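Local coordinates for DUF4136 domain-containing protein (Bacteroides thetaiotaomicron, PDB 4F54) that is of unknown function but belongs to the DUF4136 family of the TolB_N clan and is probably made as a bacterial lipoprotein, at residues A[105-108]-A[112-115]; A[114-119]-A[123-128]; A[14-19]-A[175-180]; A[163-168]-A[181-186]. One frame throughout, in Å; residues are numbered along the deposited sequence. Where two conformers were deposited one is given.

Contact 1: residues A[105-108]-A[112-115]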
loop_
_atom_site.group_PDB
_atom_site.type_symbol
_atom_site.label_atom_id
_atom_site.label_comp_id
_atom_site.label_asym_id
_atom_site.label_seq_id
_atom_site.Cartn_x
_atom_site.Cartn_y
_atom_site.Cartn_z
ATOM N N GLU A 105 9.355 -5.720 7.747
ATOM C CA GLU A 105 8.968 -4.654 6.803
ATOM C C GLU A 105 10.173 -4.384 5.889
ATOM O O GLU A 105 10.841 -3.340 5.981
ATOM C CB GLU A 105 8.589 -3.388 7.571
ATOM C CG GLU A 105 7.410 -3.564 8.517
ATOM C CD GLU A 105 7.754 -4.132 9.884
ATOM O OE1 GLU A 105 8.949 -4.273 10.198
ATOM O OE2 GLU A 105 6.786 -4.483 10.619
ATOM N N TRP A 106 10.463 -5.345 5.009
ATOM C CA TRP A 106 11.708 -5.336 4.233
ATOM C C TRP A 106 11.722 -4.206 3.244
ATOM O O TRP A 106 12.779 -3.772 2.858
ATOM C CB TRP A 106 12.004 -6.694 3.548
ATOM C CG TRP A 106 10.794 -7.463 3.073
ATOM C CD1 TRP A 106 10.191 -8.544 3.691
ATOM C CD2 TRP A 106 9.991 -7.207 1.863
ATOM N NE1 TRP A 106 9.080 -8.966 2.984
ATOM C CE2 TRP A 106 8.898 -8.200 1.876
ATOM C CE3 TRP A 106 10.063 -6.285 0.802
ATOM C CZ2 TRP A 106 7.945 -8.261 0.869
ATOM C CZ3 TRP A 106 9.081 -6.366 -0.202
ATOM C CH2 TRP A 106 8.041 -7.326 -0.154
ATOM N N TRP A 107 10.551 -3.674 2.887
ATOM C CA TRP A 107 10.428 -2.628 1.893
ATOM C C TRP A 107 11.068 -1.400 2.407
ATOM O O TRP A 107 11.462 -0.591 1.604
ATOM C CB TRP A 107 8.977 -2.417 1.468
ATOM C CG TRP A 107 7.979 -2.462 2.600
ATOM C CD1 TRP A 107 7.482 -1.388 3.338
ATOM C CD2 TRP A 107 7.339 -3.657 3.171
ATOM N NE1 TRP A 107 6.605 -1.814 4.285
ATOM C CE2 TRP A 107 6.450 -3.188 4.210
ATOM C CE3 TRP A 107 7.404 -5.021 2.914
ATOM C CZ2 TRP A 107 5.722 -4.056 5.004
ATOM C CZ3 TRP A 107 6.618 -5.891 3.693
ATOM C CH2 TRP A 107 5.776 -5.392 4.708
ATOM N N TRP A 108 11.208 -1.247 3.733
ATOM C CA TRP A 108 11.927 -0.094 4.294
ATOM C C TRP A 108 13.365 -0.056 3.901
ATOM O O TRP A 108 13.997 1.006 4.040
ATOM C CB TRP A 108 11.921 -0.083 5.805
ATOM C CG TRP A 108 10.568 0.103 6.416
ATOM C CD1 TRP A 108 9.406 0.589 5.836
ATOM C CD2 TRP A 108 10.217 -0.198 7.781
ATOM N NE1 TRP A 108 8.378 0.602 6.734
ATOM C CE2 TRP A 108 8.801 0.136 7.920
ATOM C CE3 TRP A 108 10.918 -0.705 8.878
ATOM C CZ2 TRP A 108 8.122 -0.048 9.114
ATOM C CZ3 TRP A 108 10.218 -0.839 10.079
ATOM C CH2 TRP A 108 8.861 -0.524 10.181
ATOM N N GLY A 112 14.655 4.445 -1.884
ATOM C CA GLY A 112 13.618 5.333 -2.420
ATOM C C GLY A 112 12.219 5.148 -1.874
ATOM O O GLY A 112 11.277 5.717 -2.408
ATOM N N TYR A 113 12.052 4.360 -0.816
ATOM C CA TYR A 113 10.713 4.023 -0.352
ATOM C C TYR A 113 10.041 5.279 0.189
ATOM O O TYR A 113 10.724 6.182 0.657
ATOM C CB TYR A 113 10.757 2.965 0.752
ATOM C CG TYR A 113 9.386 2.361 1.024
ATOM C CD1 TYR A 113 8.770 1.605 0.030
ATOM C CD2 TYR A 113 8.668 2.650 2.192
ATOM C CE1 TYR A 113 7.518 1.110 0.217
ATOM C CE2 TYR A 113 7.407 2.097 2.404
ATOM C CZ TYR A 113 6.843 1.394 1.399
ATOM O OH TYR A 113 5.620 0.845 1.590
ATOM N N TRP A 114 8.719 5.286 0.170
ATOM C CA TRP A 114 7.944 6.352 0.819
ATOM C C TRP A 114 8.492 6.730 2.162
ATOM O O TRP A 114 8.847 5.853 2.949
ATOM C CB TRP A 114 6.500 5.886 1.004
ATOM C CG TRP A 114 5.801 5.545 -0.274
ATOM C CD1 TRP A 114 5.643 4.274 -0.865
ATOM C CD2 TRP A 114 5.148 6.463 -1.183
ATOM N NE1 TRP A 114 4.899 4.354 -2.014
ATOM C CE2 TRP A 114 4.620 5.656 -2.296
ATOM C CE3 TRP A 114 4.890 7.822 -1.167
ATOM C CZ2 TRP A 114 3.888 6.229 -3.350
ATOM C CZ3 TRP A 114 4.227 8.382 -2.273
ATOM C CH2 TRP A 114 3.696 7.593 -3.302
ATOM N N GLY A 115 8.665 8.031 2.401
ATOM C CA GLY A 115 9.078 8.497 3.693
ATOM C C GLY A 115 7.927 8.999 4.514
ATOM O O GLY A 115 6.987 9.581 3.965
#

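Contact 2: residues A[114-119]-A[123-128]. With SO4 (sulfate ion), chain B.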
loop_
_atom_site.group_PDB
_atom_site.type_symbol
_atom_site.label_atom_id
_atom_site.label_comp_id
_atom_site.label_asym_id
_atom_site.label_seq_id
_atom_site.Cartn_x
_atom_site.Cartn_y
_atom_site.Cartn_z
ATOM N N TRP A 114 8.719 5.286 0.170
ATOM C CA TRP A 114 7.944 6.352 0.819
ATOM C C TRP A 114 8.492 6.730 2.162
ATOM O O TRP A 114 8.847 5.853 2.949
ATOM C CB TRP A 114 6.500 5.886 1.004
ATOM C CG TRP A 114 5.801 5.545 -0.274
ATOM C CD1 TRP A 114 5.643 4.274 -0.865
ATOM C CD2 TRP A 114 5.148 6.463 -1.183
ATOM N NE1 TRP A 114 4.899 4.354 -2.014
ATOM C CE2 TRP A 114 4.620 5.656 -2.296
ATOM C CE3 TRP A 114 4.890 7.822 -1.167
ATOM C CZ2 TRP A 114 3.888 6.229 -3.350
ATOM C CZ3 TRP A 114 4.227 8.382 -2.273
ATOM C CH2 TRP A 114 3.696 7.593 -3.302
ATOM N N GLY A 115 8.665 8.031 2.401
ATOM C CA GLY A 115 9.078 8.497 3.693
ATOM C C GLY A 115 7.927 8.999 4.514
ATOM O O GLY A 115 6.987 9.581 3.965
ATOM N N PRO A 116 8.035 8.883 5.853
ATOM C CA PRO A 116 6.941 9.476 6.659
ATOM C C PRO A 116 6.747 10.945 6.413
ATOM O O PRO A 116 5.625 11.495 6.548
ATOM C CB PRO A 116 7.402 9.251 8.100
ATOM C CG PRO A 116 8.198 7.982 7.999
ATOM C CD PRO A 116 8.958 8.094 6.698
ATOM N N SER A 117 7.850 11.615 6.132
ATOM C CA SER A 117 7.796 13.075 5.921
ATOM C C SER A 117 7.121 13.502 4.593
ATOM O O SER A 117 6.800 14.650 4.408
ATOM C CB SER A 117 9.175 13.747 6.038
ATOM O OG SER A 117 10.023 13.282 5.008
ATOM N N TYR A 118 6.861 12.552 3.693
ATOM C CA TYR A 118 5.955 12.846 2.568
ATOM C C TYR A 118 4.576 13.318 3.100
ATOM O O TYR A 118 3.950 14.238 2.558
ATOM C CB TYR A 118 5.824 11.603 1.684
ATOM C CG TYR A 118 4.692 11.697 0.684
ATOM C CD1 TYR A 118 4.845 12.433 -0.506
ATOM C CD2 TYR A 118 3.487 11.109 0.946
ATOM C CE1 TYR A 118 3.806 12.556 -1.413
ATOM C CE2 TYR A 118 2.422 11.188 0.033
ATOM C CZ TYR A 118 2.597 11.926 -1.140
ATOM O OH TYR A 118 1.502 12.004 -1.985
ATOM N N TRP A 119 4.110 12.632 4.161
ATOM C CA TRP A 119 2.768 12.821 4.714
ATOM C C TRP A 119 2.609 13.970 5.678
ATOM O O TRP A 119 1.538 14.574 5.747
ATOM C CB TRP A 119 2.346 11.514 5.420
ATOM C CG TRP A 119 2.143 10.356 4.471
ATOM C CD1 TRP A 119 2.978 9.285 4.243
ATOM C CD2 TRP A 119 1.057 10.207 3.554
ATOM N NE1 TRP A 119 2.467 8.452 3.287
ATOM C CE2 TRP A 119 1.302 8.976 2.805
ATOM C CE3 TRP A 119 -0.093 10.967 3.289
ATOM C CZ2 TRP A 119 0.404 8.520 1.807
ATOM C CZ3 TRP A 119 -0.981 10.510 2.308
ATOM C CH2 TRP A 119 -0.743 9.322 1.588
ATOM N N GLY A 123 8.914 11.265 11.921
ATOM C CA GLY A 123 10.324 10.859 11.722
ATOM C C GLY A 123 10.585 9.375 11.547
ATOM O O GLY A 123 11.737 8.919 11.517
ATOM N N GLY A 124 9.526 8.592 11.493
ATOM C CA GLY A 124 9.638 7.151 11.308
ATOM C C GLY A 124 8.284 6.494 11.277
ATOM O O GLY A 124 7.224 7.152 11.402
ATOM N N TRP A 125 8.323 5.189 11.073
ATOM C CA TRP A 125 7.138 4.368 10.981
ATOM C C TRP A 125 6.852 3.642 12.282
ATOM O O TRP A 125 7.795 3.320 13.047
ATOM C CB TRP A 125 7.284 3.263 9.907
ATOM C CG TRP A 125 7.528 3.795 8.538
ATOM C CD1 TRP A 125 8.702 3.763 7.813
ATOM C CD2 TRP A 125 6.577 4.512 7.704
ATOM N NE1 TRP A 125 8.544 4.361 6.590
ATOM C CE2 TRP A 125 7.268 4.814 6.456
ATOM C CE3 TRP A 125 5.256 4.894 7.853
ATOM C CZ2 TRP A 125 6.646 5.526 5.431
ATOM C CZ3 TRP A 125 4.620 5.583 6.803
ATOM C CH2 TRP A 125 5.317 5.908 5.629
ATOM N N TYR A 126 5.568 3.325 12.487
ATOM C CA TYR A 126 5.157 2.498 13.621
ATOM C C TYR A 126 4.256 1.407 13.082
ATOM O O TYR A 126 3.203 1.758 12.525
ATOM C CB TYR A 126 4.400 3.275 14.686
ATOM C CG TYR A 126 4.231 2.477 15.952
ATOM C CD1 TYR A 126 5.315 2.280 16.784
ATOM C CD2 TYR A 126 3.044 1.860 16.266
ATOM C CE1 TYR A 126 5.200 1.557 17.965
ATOM C CE2 TYR A 126 2.922 1.132 17.428
ATOM C CZ TYR A 126 4.018 0.935 18.243
ATOM O OH TYR A 126 3.942 0.193 19.432
ATOM N N TYR A 127 4.648 0.135 13.290
ATOM C CA TYR A 127 3.858 -1.049 12.903
ATOM C C TYR A 127 3.245 -1.718 14.114
ATOM O O TYR A 127 3.982 -2.264 14.941
ATOM C CB TYR A 127 4.738 -2.094 12.114
ATOM C CG TYR A 127 4.362 -2.164 10.653
ATOM C CD1 TYR A 127 4.662 -1.126 9.780
ATOM C CD2 TYR A 127 3.658 -3.274 10.149
ATOM C CE1 TYR A 127 4.333 -1.163 8.442
ATOM C CE2 TYR A 127 3.301 -3.300 8.807
ATOM C CZ TYR A 127 3.643 -2.238 7.949
ATOM O OH TYR A 127 3.286 -2.224 6.610
ATOM N N PRO A 128 1.903 -1.652 14.235
ATOM C CA PRO A 128 1.238 -2.211 15.431
ATOM C C PRO A 128 0.838 -3.656 15.300
ATOM O O PRO A 128 0.138 -4.208 16.157
ATOM C CB PRO A 128 0.019 -1.315 15.615
ATOM C CG PRO A 128 -0.254 -0.785 14.262
ATOM C CD PRO A 128 1.007 -0.761 13.481
HETATM S S SO4 B . 0.783 13.227 -5.216
HETATM O O1 SO4 B . 1.946 13.302 -4.263
HETATM O O2 SO4 B . -0.461 12.680 -4.624
HETATM O O3 SO4 B . 0.428 14.581 -5.730
HETATM O O4 SO4 B . 1.226 12.408 -6.395
HETATM O O HOH W 1 10.723 4.948 4.881
#

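Contact 3: residues A[14-19]-A[175-180]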
loop_
_atom_site.group_PDB
_atom_site.type_symbol
_atom_site.label_atom_id
_atom_site.label_comp_id
_atom_site.label_asym_id
_atom_site.label_seq_id
_atom_site.Cartn_x
_atom_site.Cartn_y
_atom_site.Cartn_z
ATOM N N ASP A 14 -9.182 -21.481 -7.428
ATOM C CA ASP A 14 -9.786 -20.169 -7.820
ATOM C C ASP A 14 -8.744 -19.176 -8.438
ATOM O O ASP A 14 -8.341 -19.355 -9.585
ATOM C CB ASP A 14 -10.575 -19.559 -6.640
ATOM N N ASP A 15 -8.295 -18.158 -7.695
ATOM C CA ASP A 15 -7.662 -16.968 -8.315
ATOM C C ASP A 15 -6.246 -17.156 -8.910
ATOM O O ASP A 15 -5.462 -18.019 -8.503
ATOM C CB ASP A 15 -7.624 -15.785 -7.328
ATOM C CG ASP A 15 -8.992 -15.480 -6.699
ATOM O OD1 ASP A 15 -10.009 -15.452 -7.425
ATOM O OD2 ASP A 15 -9.033 -15.250 -5.470
ATOM N N ASN A 16 -5.940 -16.298 -9.874
ATOM C CA ASN A 16 -4.624 -16.230 -10.492
ATOM C C ASN A 16 -3.685 -15.242 -9.792
ATOM O O ASN A 16 -2.881 -14.607 -10.471
ATOM C CB ASN A 16 -4.774 -15.729 -11.928
ATOM C CG ASN A 16 -5.617 -16.625 -12.770
ATOM O OD1 ASN A 16 -5.485 -17.840 -12.701
ATOM N ND2 ASN A 16 -6.508 -16.033 -13.566
ATOM N N TYR A 17 -3.858 -15.063 -8.474
ATOM C CA TYR A 17 -3.044 -14.200 -7.624
ATOM C C TYR A 17 -3.333 -14.542 -6.145
ATOM O O TYR A 17 -4.244 -15.314 -5.829
ATOM C CB TYR A 17 -3.361 -12.737 -7.901
ATOM C CG TYR A 17 -4.834 -12.422 -7.786
ATOM C CD1 TYR A 17 -5.438 -12.215 -6.539
ATOM C CD2 TYR A 17 -5.650 -12.425 -8.914
ATOM C CE1 TYR A 17 -6.795 -11.980 -6.435
ATOM C CE2 TYR A 17 -6.995 -12.179 -8.830
ATOM C CZ TYR A 17 -7.582 -11.964 -7.597
ATOM O OH TYR A 17 -8.956 -11.727 -7.543
ATOM N N LEU A 18 -2.525 -13.979 -5.253
ATOM C CA LEU A 18 -2.589 -14.183 -3.798
ATOM C C LEU A 18 -2.693 -12.822 -3.160
ATOM O O LEU A 18 -2.022 -11.914 -3.572
ATOM C CB LEU A 18 -1.325 -14.865 -3.277
ATOM C CG LEU A 18 -1.048 -16.285 -3.845
ATOM C CD1 LEU A 18 0.335 -16.819 -3.507
ATOM C CD2 LEU A 18 -2.110 -17.289 -3.410
ATOM N N VAL A 19 -3.496 -12.696 -2.115
ATOM C CA VAL A 19 -3.743 -11.424 -1.457
ATOM C C VAL A 19 -3.630 -11.639 0.058
ATOM O O VAL A 19 -4.359 -12.454 0.630
ATOM C CB VAL A 19 -5.150 -10.869 -1.776
ATOM C CG1 VAL A 19 -5.429 -9.570 -0.969
ATOM C CG2 VAL A 19 -5.291 -10.600 -3.253
ATOM N N ILE A 175 -2.790 -12.232 -17.989
ATOM C CA ILE A 175 -2.310 -10.870 -18.273
ATOM C C ILE A 175 -3.443 -10.033 -18.860
ATOM O O ILE A 175 -3.587 -8.868 -18.506
ATOM C CB ILE A 175 -1.029 -10.870 -19.191
ATOM C CG1 ILE A 175 0.131 -11.535 -18.422
ATOM C CG2 ILE A 175 -0.600 -9.456 -19.682
ATOM C CD1 ILE A 175 0.389 -10.946 -17.044
ATOM N N ASN A 176 -4.270 -10.641 -19.707
ATOM C CA ASN A 176 -5.344 -9.883 -20.376
ATOM C C ASN A 176 -6.584 -9.626 -19.513
ATOM O O ASN A 176 -7.464 -8.867 -19.904
ATOM C CB ASN A 176 -5.678 -10.523 -21.722
ATOM C CG ASN A 176 -4.567 -10.275 -22.745
ATOM O OD1 ASN A 176 -4.013 -9.168 -22.803
ATOM N ND2 ASN A 176 -4.210 -11.297 -23.520
ATOM N N ARG A 177 -6.638 -10.247 -18.336
ATOM C CA ARG A 177 -7.625 -9.875 -17.337
ATOM C C ARG A 177 -6.981 -8.730 -16.543
ATOM O O ARG A 177 -5.758 -8.513 -16.590
ATOM C CB ARG A 177 -7.967 -11.070 -16.470
ATOM C CG ARG A 177 -8.660 -12.184 -17.250
ATOM C CD ARG A 177 -8.908 -13.388 -16.363
ATOM N NE ARG A 177 -9.779 -13.032 -15.243
ATOM C CZ ARG A 177 -9.938 -13.754 -14.137
ATOM N NH1 ARG A 177 -9.284 -14.901 -13.970
ATOM N NH2 ARG A 177 -10.757 -13.317 -13.186
ATOM N N THR A 178 -7.776 -7.956 -15.835
ATOM C CA THR A 178 -7.175 -6.811 -15.167
ATOM C C THR A 178 -6.742 -7.296 -13.778
ATOM O O THR A 178 -7.346 -6.867 -12.814
ATOM C CB THR A 178 -8.191 -5.644 -15.085
ATOM O OG1 THR A 178 -9.420 -6.097 -14.472
ATOM C CG2 THR A 178 -8.486 -5.090 -16.490
ATOM N N LEU A 179 -5.788 -8.249 -13.673
ATOM C CA LEU A 179 -5.687 -8.989 -12.393
ATOM C C LEU A 179 -5.310 -8.087 -11.205
ATOM O O LEU A 179 -5.758 -8.326 -10.086
ATOM C CB LEU A 179 -4.746 -10.212 -12.443
ATOM C CG LEU A 179 -5.223 -11.464 -13.228
ATOM C CD1 LEU A 179 -4.161 -12.557 -13.104
ATOM C CD2 LEU A 179 -6.598 -11.987 -12.815
ATOM N N ALA A 180 -4.460 -7.073 -11.423
ATOM C CA ALA A 180 -4.144 -6.162 -10.315
ATOM C C ALA A 180 -5.435 -5.554 -9.706
ATOM O O ALA A 180 -5.520 -5.378 -8.475
ATOM C CB ALA A 180 -3.244 -5.035 -10.748
HETATM O O HOH W 2 -8.390 -14.773 -11.064
#

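Contact 4: residues A[163-168]-A[181-186]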
loop_
_atom_site.group_PDB
_atom_site.type_symbol
_atom_site.label_atom_id
_atom_site.label_comp_id
_atom_site.label_asym_id
_atom_site.label_seq_id
_atom_site.Cartn_x
_atom_site.Cartn_y
_atom_site.Cartn_z
ATOM N N SER A 163 -1.473 -4.391 2.745
ATOM C CA SER A 163 -1.761 -5.497 1.852
ATOM C C SER A 163 -0.535 -5.818 1.004
ATOM O O SER A 163 0.322 -4.941 0.718
ATOM C CB SER A 163 -3.005 -5.243 0.978
ATOM O OG SER A 163 -2.742 -4.198 0.061
ATOM N N TYR A 164 -0.477 -7.099 0.629
ATOM C CA TYR A 164 0.516 -7.630 -0.253
ATOM C C TYR A 164 -0.200 -8.423 -1.326
ATOM O O TYR A 164 -0.865 -9.435 -1.039
ATOM C CB TYR A 164 1.535 -8.455 0.475
ATOM C CG TYR A 164 2.726 -8.934 -0.310
ATOM C CD1 TYR A 164 3.446 -8.049 -1.114
ATOM C CD2 TYR A 164 3.251 -10.203 -0.116
ATOM C CE1 TYR A 164 4.582 -8.484 -1.789
ATOM C CE2 TYR A 164 4.390 -10.653 -0.775
ATOM C CZ TYR A 164 5.056 -9.761 -1.616
ATOM O OH TYR A 164 6.227 -10.182 -2.268
ATOM N N LEU A 165 -0.087 -7.941 -2.567
ATOM C CA LEU A 165 -0.704 -8.622 -3.737
ATOM C C LEU A 165 0.438 -9.284 -4.512
ATOM O O LEU A 165 1.355 -8.579 -4.947
ATOM C CB LEU A 165 -1.373 -7.564 -4.612
ATOM C CG LEU A 165 -2.275 -6.569 -3.888
ATOM C CD1 LEU A 165 -3.033 -5.679 -4.896
ATOM C CD2 LEU A 165 -3.269 -7.293 -2.978
ATOM N N THR A 166 0.386 -10.588 -4.703
ATOM C CA THR A 166 1.558 -11.319 -5.229
ATOM C C THR A 166 1.133 -12.575 -5.951
ATOM O O THR A 166 -0.060 -12.814 -6.091
ATOM C CB THR A 166 2.589 -11.589 -4.101
ATOM O OG1 THR A 166 3.822 -12.045 -4.680
ATOM C CG2 THR A 166 2.076 -12.612 -3.090
ATOM N N GLY A 167 2.078 -13.374 -6.439
ATOM C CA GLY A 167 1.702 -14.631 -7.062
ATOM C C GLY A 167 0.886 -14.535 -8.341
ATOM O O GLY A 167 0.161 -15.442 -8.704
ATOM N N PHE A 168 1.046 -13.432 -9.056
ATOM C CA PHE A 168 0.284 -13.193 -10.280
ATOM C C PHE A 168 0.703 -14.107 -11.420
ATOM O O PHE A 168 1.889 -14.258 -11.730
ATOM C CB PHE A 168 0.452 -11.757 -10.734
ATOM C CG PHE A 168 -0.284 -10.741 -9.893
ATOM C CD1 PHE A 168 -1.637 -10.492 -10.113
ATOM C CD2 PHE A 168 0.378 -9.983 -8.950
ATOM C CE1 PHE A 168 -2.319 -9.567 -9.369
ATOM C CE2 PHE A 168 -0.318 -9.038 -8.190
ATOM C CZ PHE A 168 -1.670 -8.830 -8.422
ATOM N N ILE A 181 -6.380 -5.147 -10.558
ATOM C CA ILE A 181 -7.610 -4.519 -10.049
ATOM C C ILE A 181 -8.434 -5.534 -9.250
ATOM O O ILE A 181 -9.015 -5.193 -8.203
ATOM C CB ILE A 181 -8.434 -3.846 -11.184
ATOM C CG1 ILE A 181 -7.780 -2.512 -11.572
ATOM C CG2 ILE A 181 -9.897 -3.652 -10.790
ATOM C CD1 ILE A 181 -7.983 -2.145 -13.030
ATOM N N GLU A 182 -8.504 -6.754 -9.745
ATOM C CA GLU A 182 -9.226 -7.822 -9.056
ATOM C C GLU A 182 -8.580 -8.123 -7.681
ATOM O O GLU A 182 -9.293 -8.333 -6.661
ATOM C CB GLU A 182 -9.324 -9.080 -9.926
ATOM C CG GLU A 182 -10.153 -8.898 -11.202
ATOM C CD GLU A 182 -10.095 -10.106 -12.139
ATOM O OE1 GLU A 182 -9.631 -11.173 -11.709
ATOM O OE2 GLU A 182 -10.512 -9.984 -13.305
ATOM N N ALA A 183 -7.260 -8.079 -7.637
ATOM C CA ALA A 183 -6.505 -8.242 -6.364
ATOM C C ALA A 183 -6.772 -7.081 -5.383
ATOM O O ALA A 183 -7.033 -7.320 -4.200
ATOM C CB ALA A 183 -5.015 -8.459 -6.596
ATOM N N VAL A 184 -6.772 -5.828 -5.875
ATOM C CA VAL A 184 -7.134 -4.693 -5.034
ATOM C C VAL A 184 -8.530 -4.906 -4.461
ATOM O O VAL A 184 -8.726 -4.791 -3.255
ATOM C CB VAL A 184 -6.937 -3.331 -5.761
ATOM C CG1 VAL A 184 -7.526 -2.178 -4.947
ATOM C CG2 VAL A 184 -5.469 -3.094 -6.084
ATOM N N ASN A 185 -9.519 -5.236 -5.305
ATOM C CA ASN A 185 -10.882 -5.472 -4.844
ATOM C C ASN A 185 -10.921 -6.559 -3.792
ATOM O O ASN A 185 -11.590 -6.422 -2.760
ATOM C CB ASN A 185 -11.788 -5.840 -6.015
ATOM C CG ASN A 185 -12.052 -4.666 -6.947
ATOM O OD1 ASN A 185 -11.811 -3.515 -6.593
ATOM N ND2 ASN A 185 -12.513 -4.968 -8.163
ATOM N N GLN A 186 -10.130 -7.610 -4.003
ATOM C CA GLN A 186 -10.096 -8.711 -3.041
ATOM C C GLN A 186 -9.545 -8.326 -1.683
ATOM O O GLN A 186 -10.034 -8.774 -0.649
ATOM C CB GLN A 186 -9.323 -9.913 -3.605
ATOM C CG GLN A 186 -9.144 -11.073 -2.627
ATOM C CD GLN A 186 -10.459 -11.681 -2.139
ATOM O OE1 GLN A 186 -11.410 -11.849 -2.919
ATOM N NE2 GLN A 186 -10.508 -12.046 -0.857
#

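Contact 1: residues A[105-108]-A[112-115]
W107 and Y113 meet through different settings of chi1. CG of W107 is tucked between its own backbone N and carbonyl carbon (chi1 41°), whereas Y113 turns CG to the far side from its N (chi1 -167°), and with these settings the two side chains lie side by side and point the same way. The rings are inclined at 50°, too oblique for either a stack or an edge-to-face pair. The indole's five-membered ring makes the approach: W107 CD1 lies 3.5 Å from Y113 CZ and 3.4 Å from Y113 OH. Nearer the backbone, W107 CB stands over one face of the phenol ring, 4.0 Å from Y113 CE1. W108 adds a lighter touch, its CD1 4.2 Å from Y113 CE2, which sits close to the plane of the W108 indole. The short 3-10 turn, with a 3.1 Å bond from W108 N to E105 O, places both tryptophans where they can reach the tyrosine.

Tyrosine suits this buried place because it joins a broad apolar ring to a polar end. Its OH bonds to OE1 of E143, while W107 NE1 bonds to OE2, and one carboxylate therefore ties the two aromatic groups together. A phenylalanine here would probably keep much of the packing but leave OE1 of E143 without its hydroxyl mate. The loop between strand 85-92 and helix 116-119 is laid against the sheet through these side chains, with Y113 resting on Q88 and S90 of strand 85-92, on L42 and I44 of strand 42-44, and, together with W107, on I141 of strand 139-146.

Contact 2: residues A[114-119]-A[123-128]
The indole of W125 lies between P116 on one face and W108, stacked on the opposite face, while the backbone carbonyl of W114 meets its edge. The P116 side is a proline-tryptophan CH-pi contact: CG stands 3.8 Å from the centroid of the five-membered ring and only 18° off its normal, almost directly above. Proline is well suited to this, since its rigid ring presents several C-H groups to the electron-rich indole; P116 CD, next to the nitrogen, is also close, 3.7 Å from W125 CE2. The proline lies in the weakly bonded helical turn at about 116-119. Its CG also leans on the main chain, 3.6 Å from G124 C, where the fully extended glycine brings a flat peptide close to the proline ring.

W125 reaches across because its CG is anti to its carbonyl carbon (chi1 -60°), which brings the six-membered ring over to the other segment. There CH2 comes within 4.3 Å of W119 CD1, at an oblique angle, and CZ2 lies 3.3 Å from W114 O. W119 points its NE1 elsewhere, to OE1 of Q88 in strand 85-92. Within segment 114-119, W114 CZ3 lies over the centre of the Y118 ring, whose OH donates to a sulfate probably taken from the crystallisation liquor. No direct hydrogen bond joins the segments; a water does so instead, accepting from W125 NE1 at 2.8 Å and donating to W114 O at 2.8 Å.

Contact 3: residues A[14-19]-A[175-180]
Apolar contact between N16, Y17 and L179 forms the centre of this join, in which L179, at the start of helix 179-189, packs against the lead into strand 18-23. Leucine suits the place because its two branches let one side chain serve both partners. CD1 is pressed against the aliphatic part of the asparagine, 3.4 Å from N16 CB, while CD2 meets the edge of the tyrosine ring near its plane, 4.0 Å from Y17 CE2. The fork is aimed by a chi1 of -72°, which sets CG anti to the carbonyl carbon. Cut back to alanine, this position would probably leave the Y17 edge and N16 CB without their apolar partner and open a gap at the helix start.

The polar contacts are slighter. Water 2 accepts from N16 N at 3.1 Å and, weakly, from R177 NH1 at 3.0 Å. N16 ND2 and R177 NH1 come within 3.0 Å, but both are donors and form no hydrogen bond. R177 NH2 forms a salt bridge with OE1 of E182 in the conformer given, though this is uncertain, since the arginine is poorly ordered and the glutamate has two conformers. L179 CD2 lies over the centre of one face of the R177 guanidinium.

In the backbone, T178 centres an inverse gamma turn. The chemistry implies a join held chiefly by leucine's hydrocarbon, with water and a poorly ordered charged group at its margin.

Contact 4: residues A[163-168]-A[181-186]
L165 points from its strand toward the helix, and its CD1 branch lodges between A183 and V184. The leucine methyl lies 3.8 Å from A183 CB and 3.7 Å from V184 CG2, and the leucine and valine side chains slant across one another instead of meeting end on. With chi1 at -49° and the chain extended beyond it, CD1 is carried toward the helix, while CD2 turns to the backbone, 4.0 Å from A183 O. F168 comes from another direction: its CZ touches the same alanine methyl, 3.8 Å from A183 CB, at an oblique angle to the ring. A183 CB thus meets a leucine branch and an aromatic corner at once.

This is helix-on-sheet packing, consistent with a layer of helices on one face of a mixed, largely antiparallel sheet; helix 179-189 lies against strand 159-166. Alanine fits at the point of closest backbone approach, because its single methyl lets the CA atoms of L165 and A183 come to 6.4 Å. V184, branched at CB, also reaches A64 and Y65 of helix 56-70, which joins the second helix to the same layer. Along the sheet, L165 is flanked by V19 and F140 of the neighbouring strands, and its own neighbour T166 directs CB away from the helix. Past the strand end, G167 adopts a positive phi of 65°, a value glycine accepts readily, and the turn lets the F168 ring come back to A183.

From the N terminus, residues 14-19 lead into strand 18-23 and wait until 175-180 for contact 3, which closes the long loop that encloses contacts 1 and 2. Those two follow in succession, folding the long loop between strands 85-92 and 139-146 back on itself: contact 1 ends at 112-115, and contact 2 opens there, sharing W114 and G115, to close at 123-128. Their tryptophans and tyrosines touch. After strand 139-146, the segment 163-168 begins contact 4, which closes at 181-186, so that contacts 3 and 4 cross. Both bind helix 179-189 to neighbouring strands, with centres about 7 Å apart, while contact 2 lies on the other side of the chain's centre.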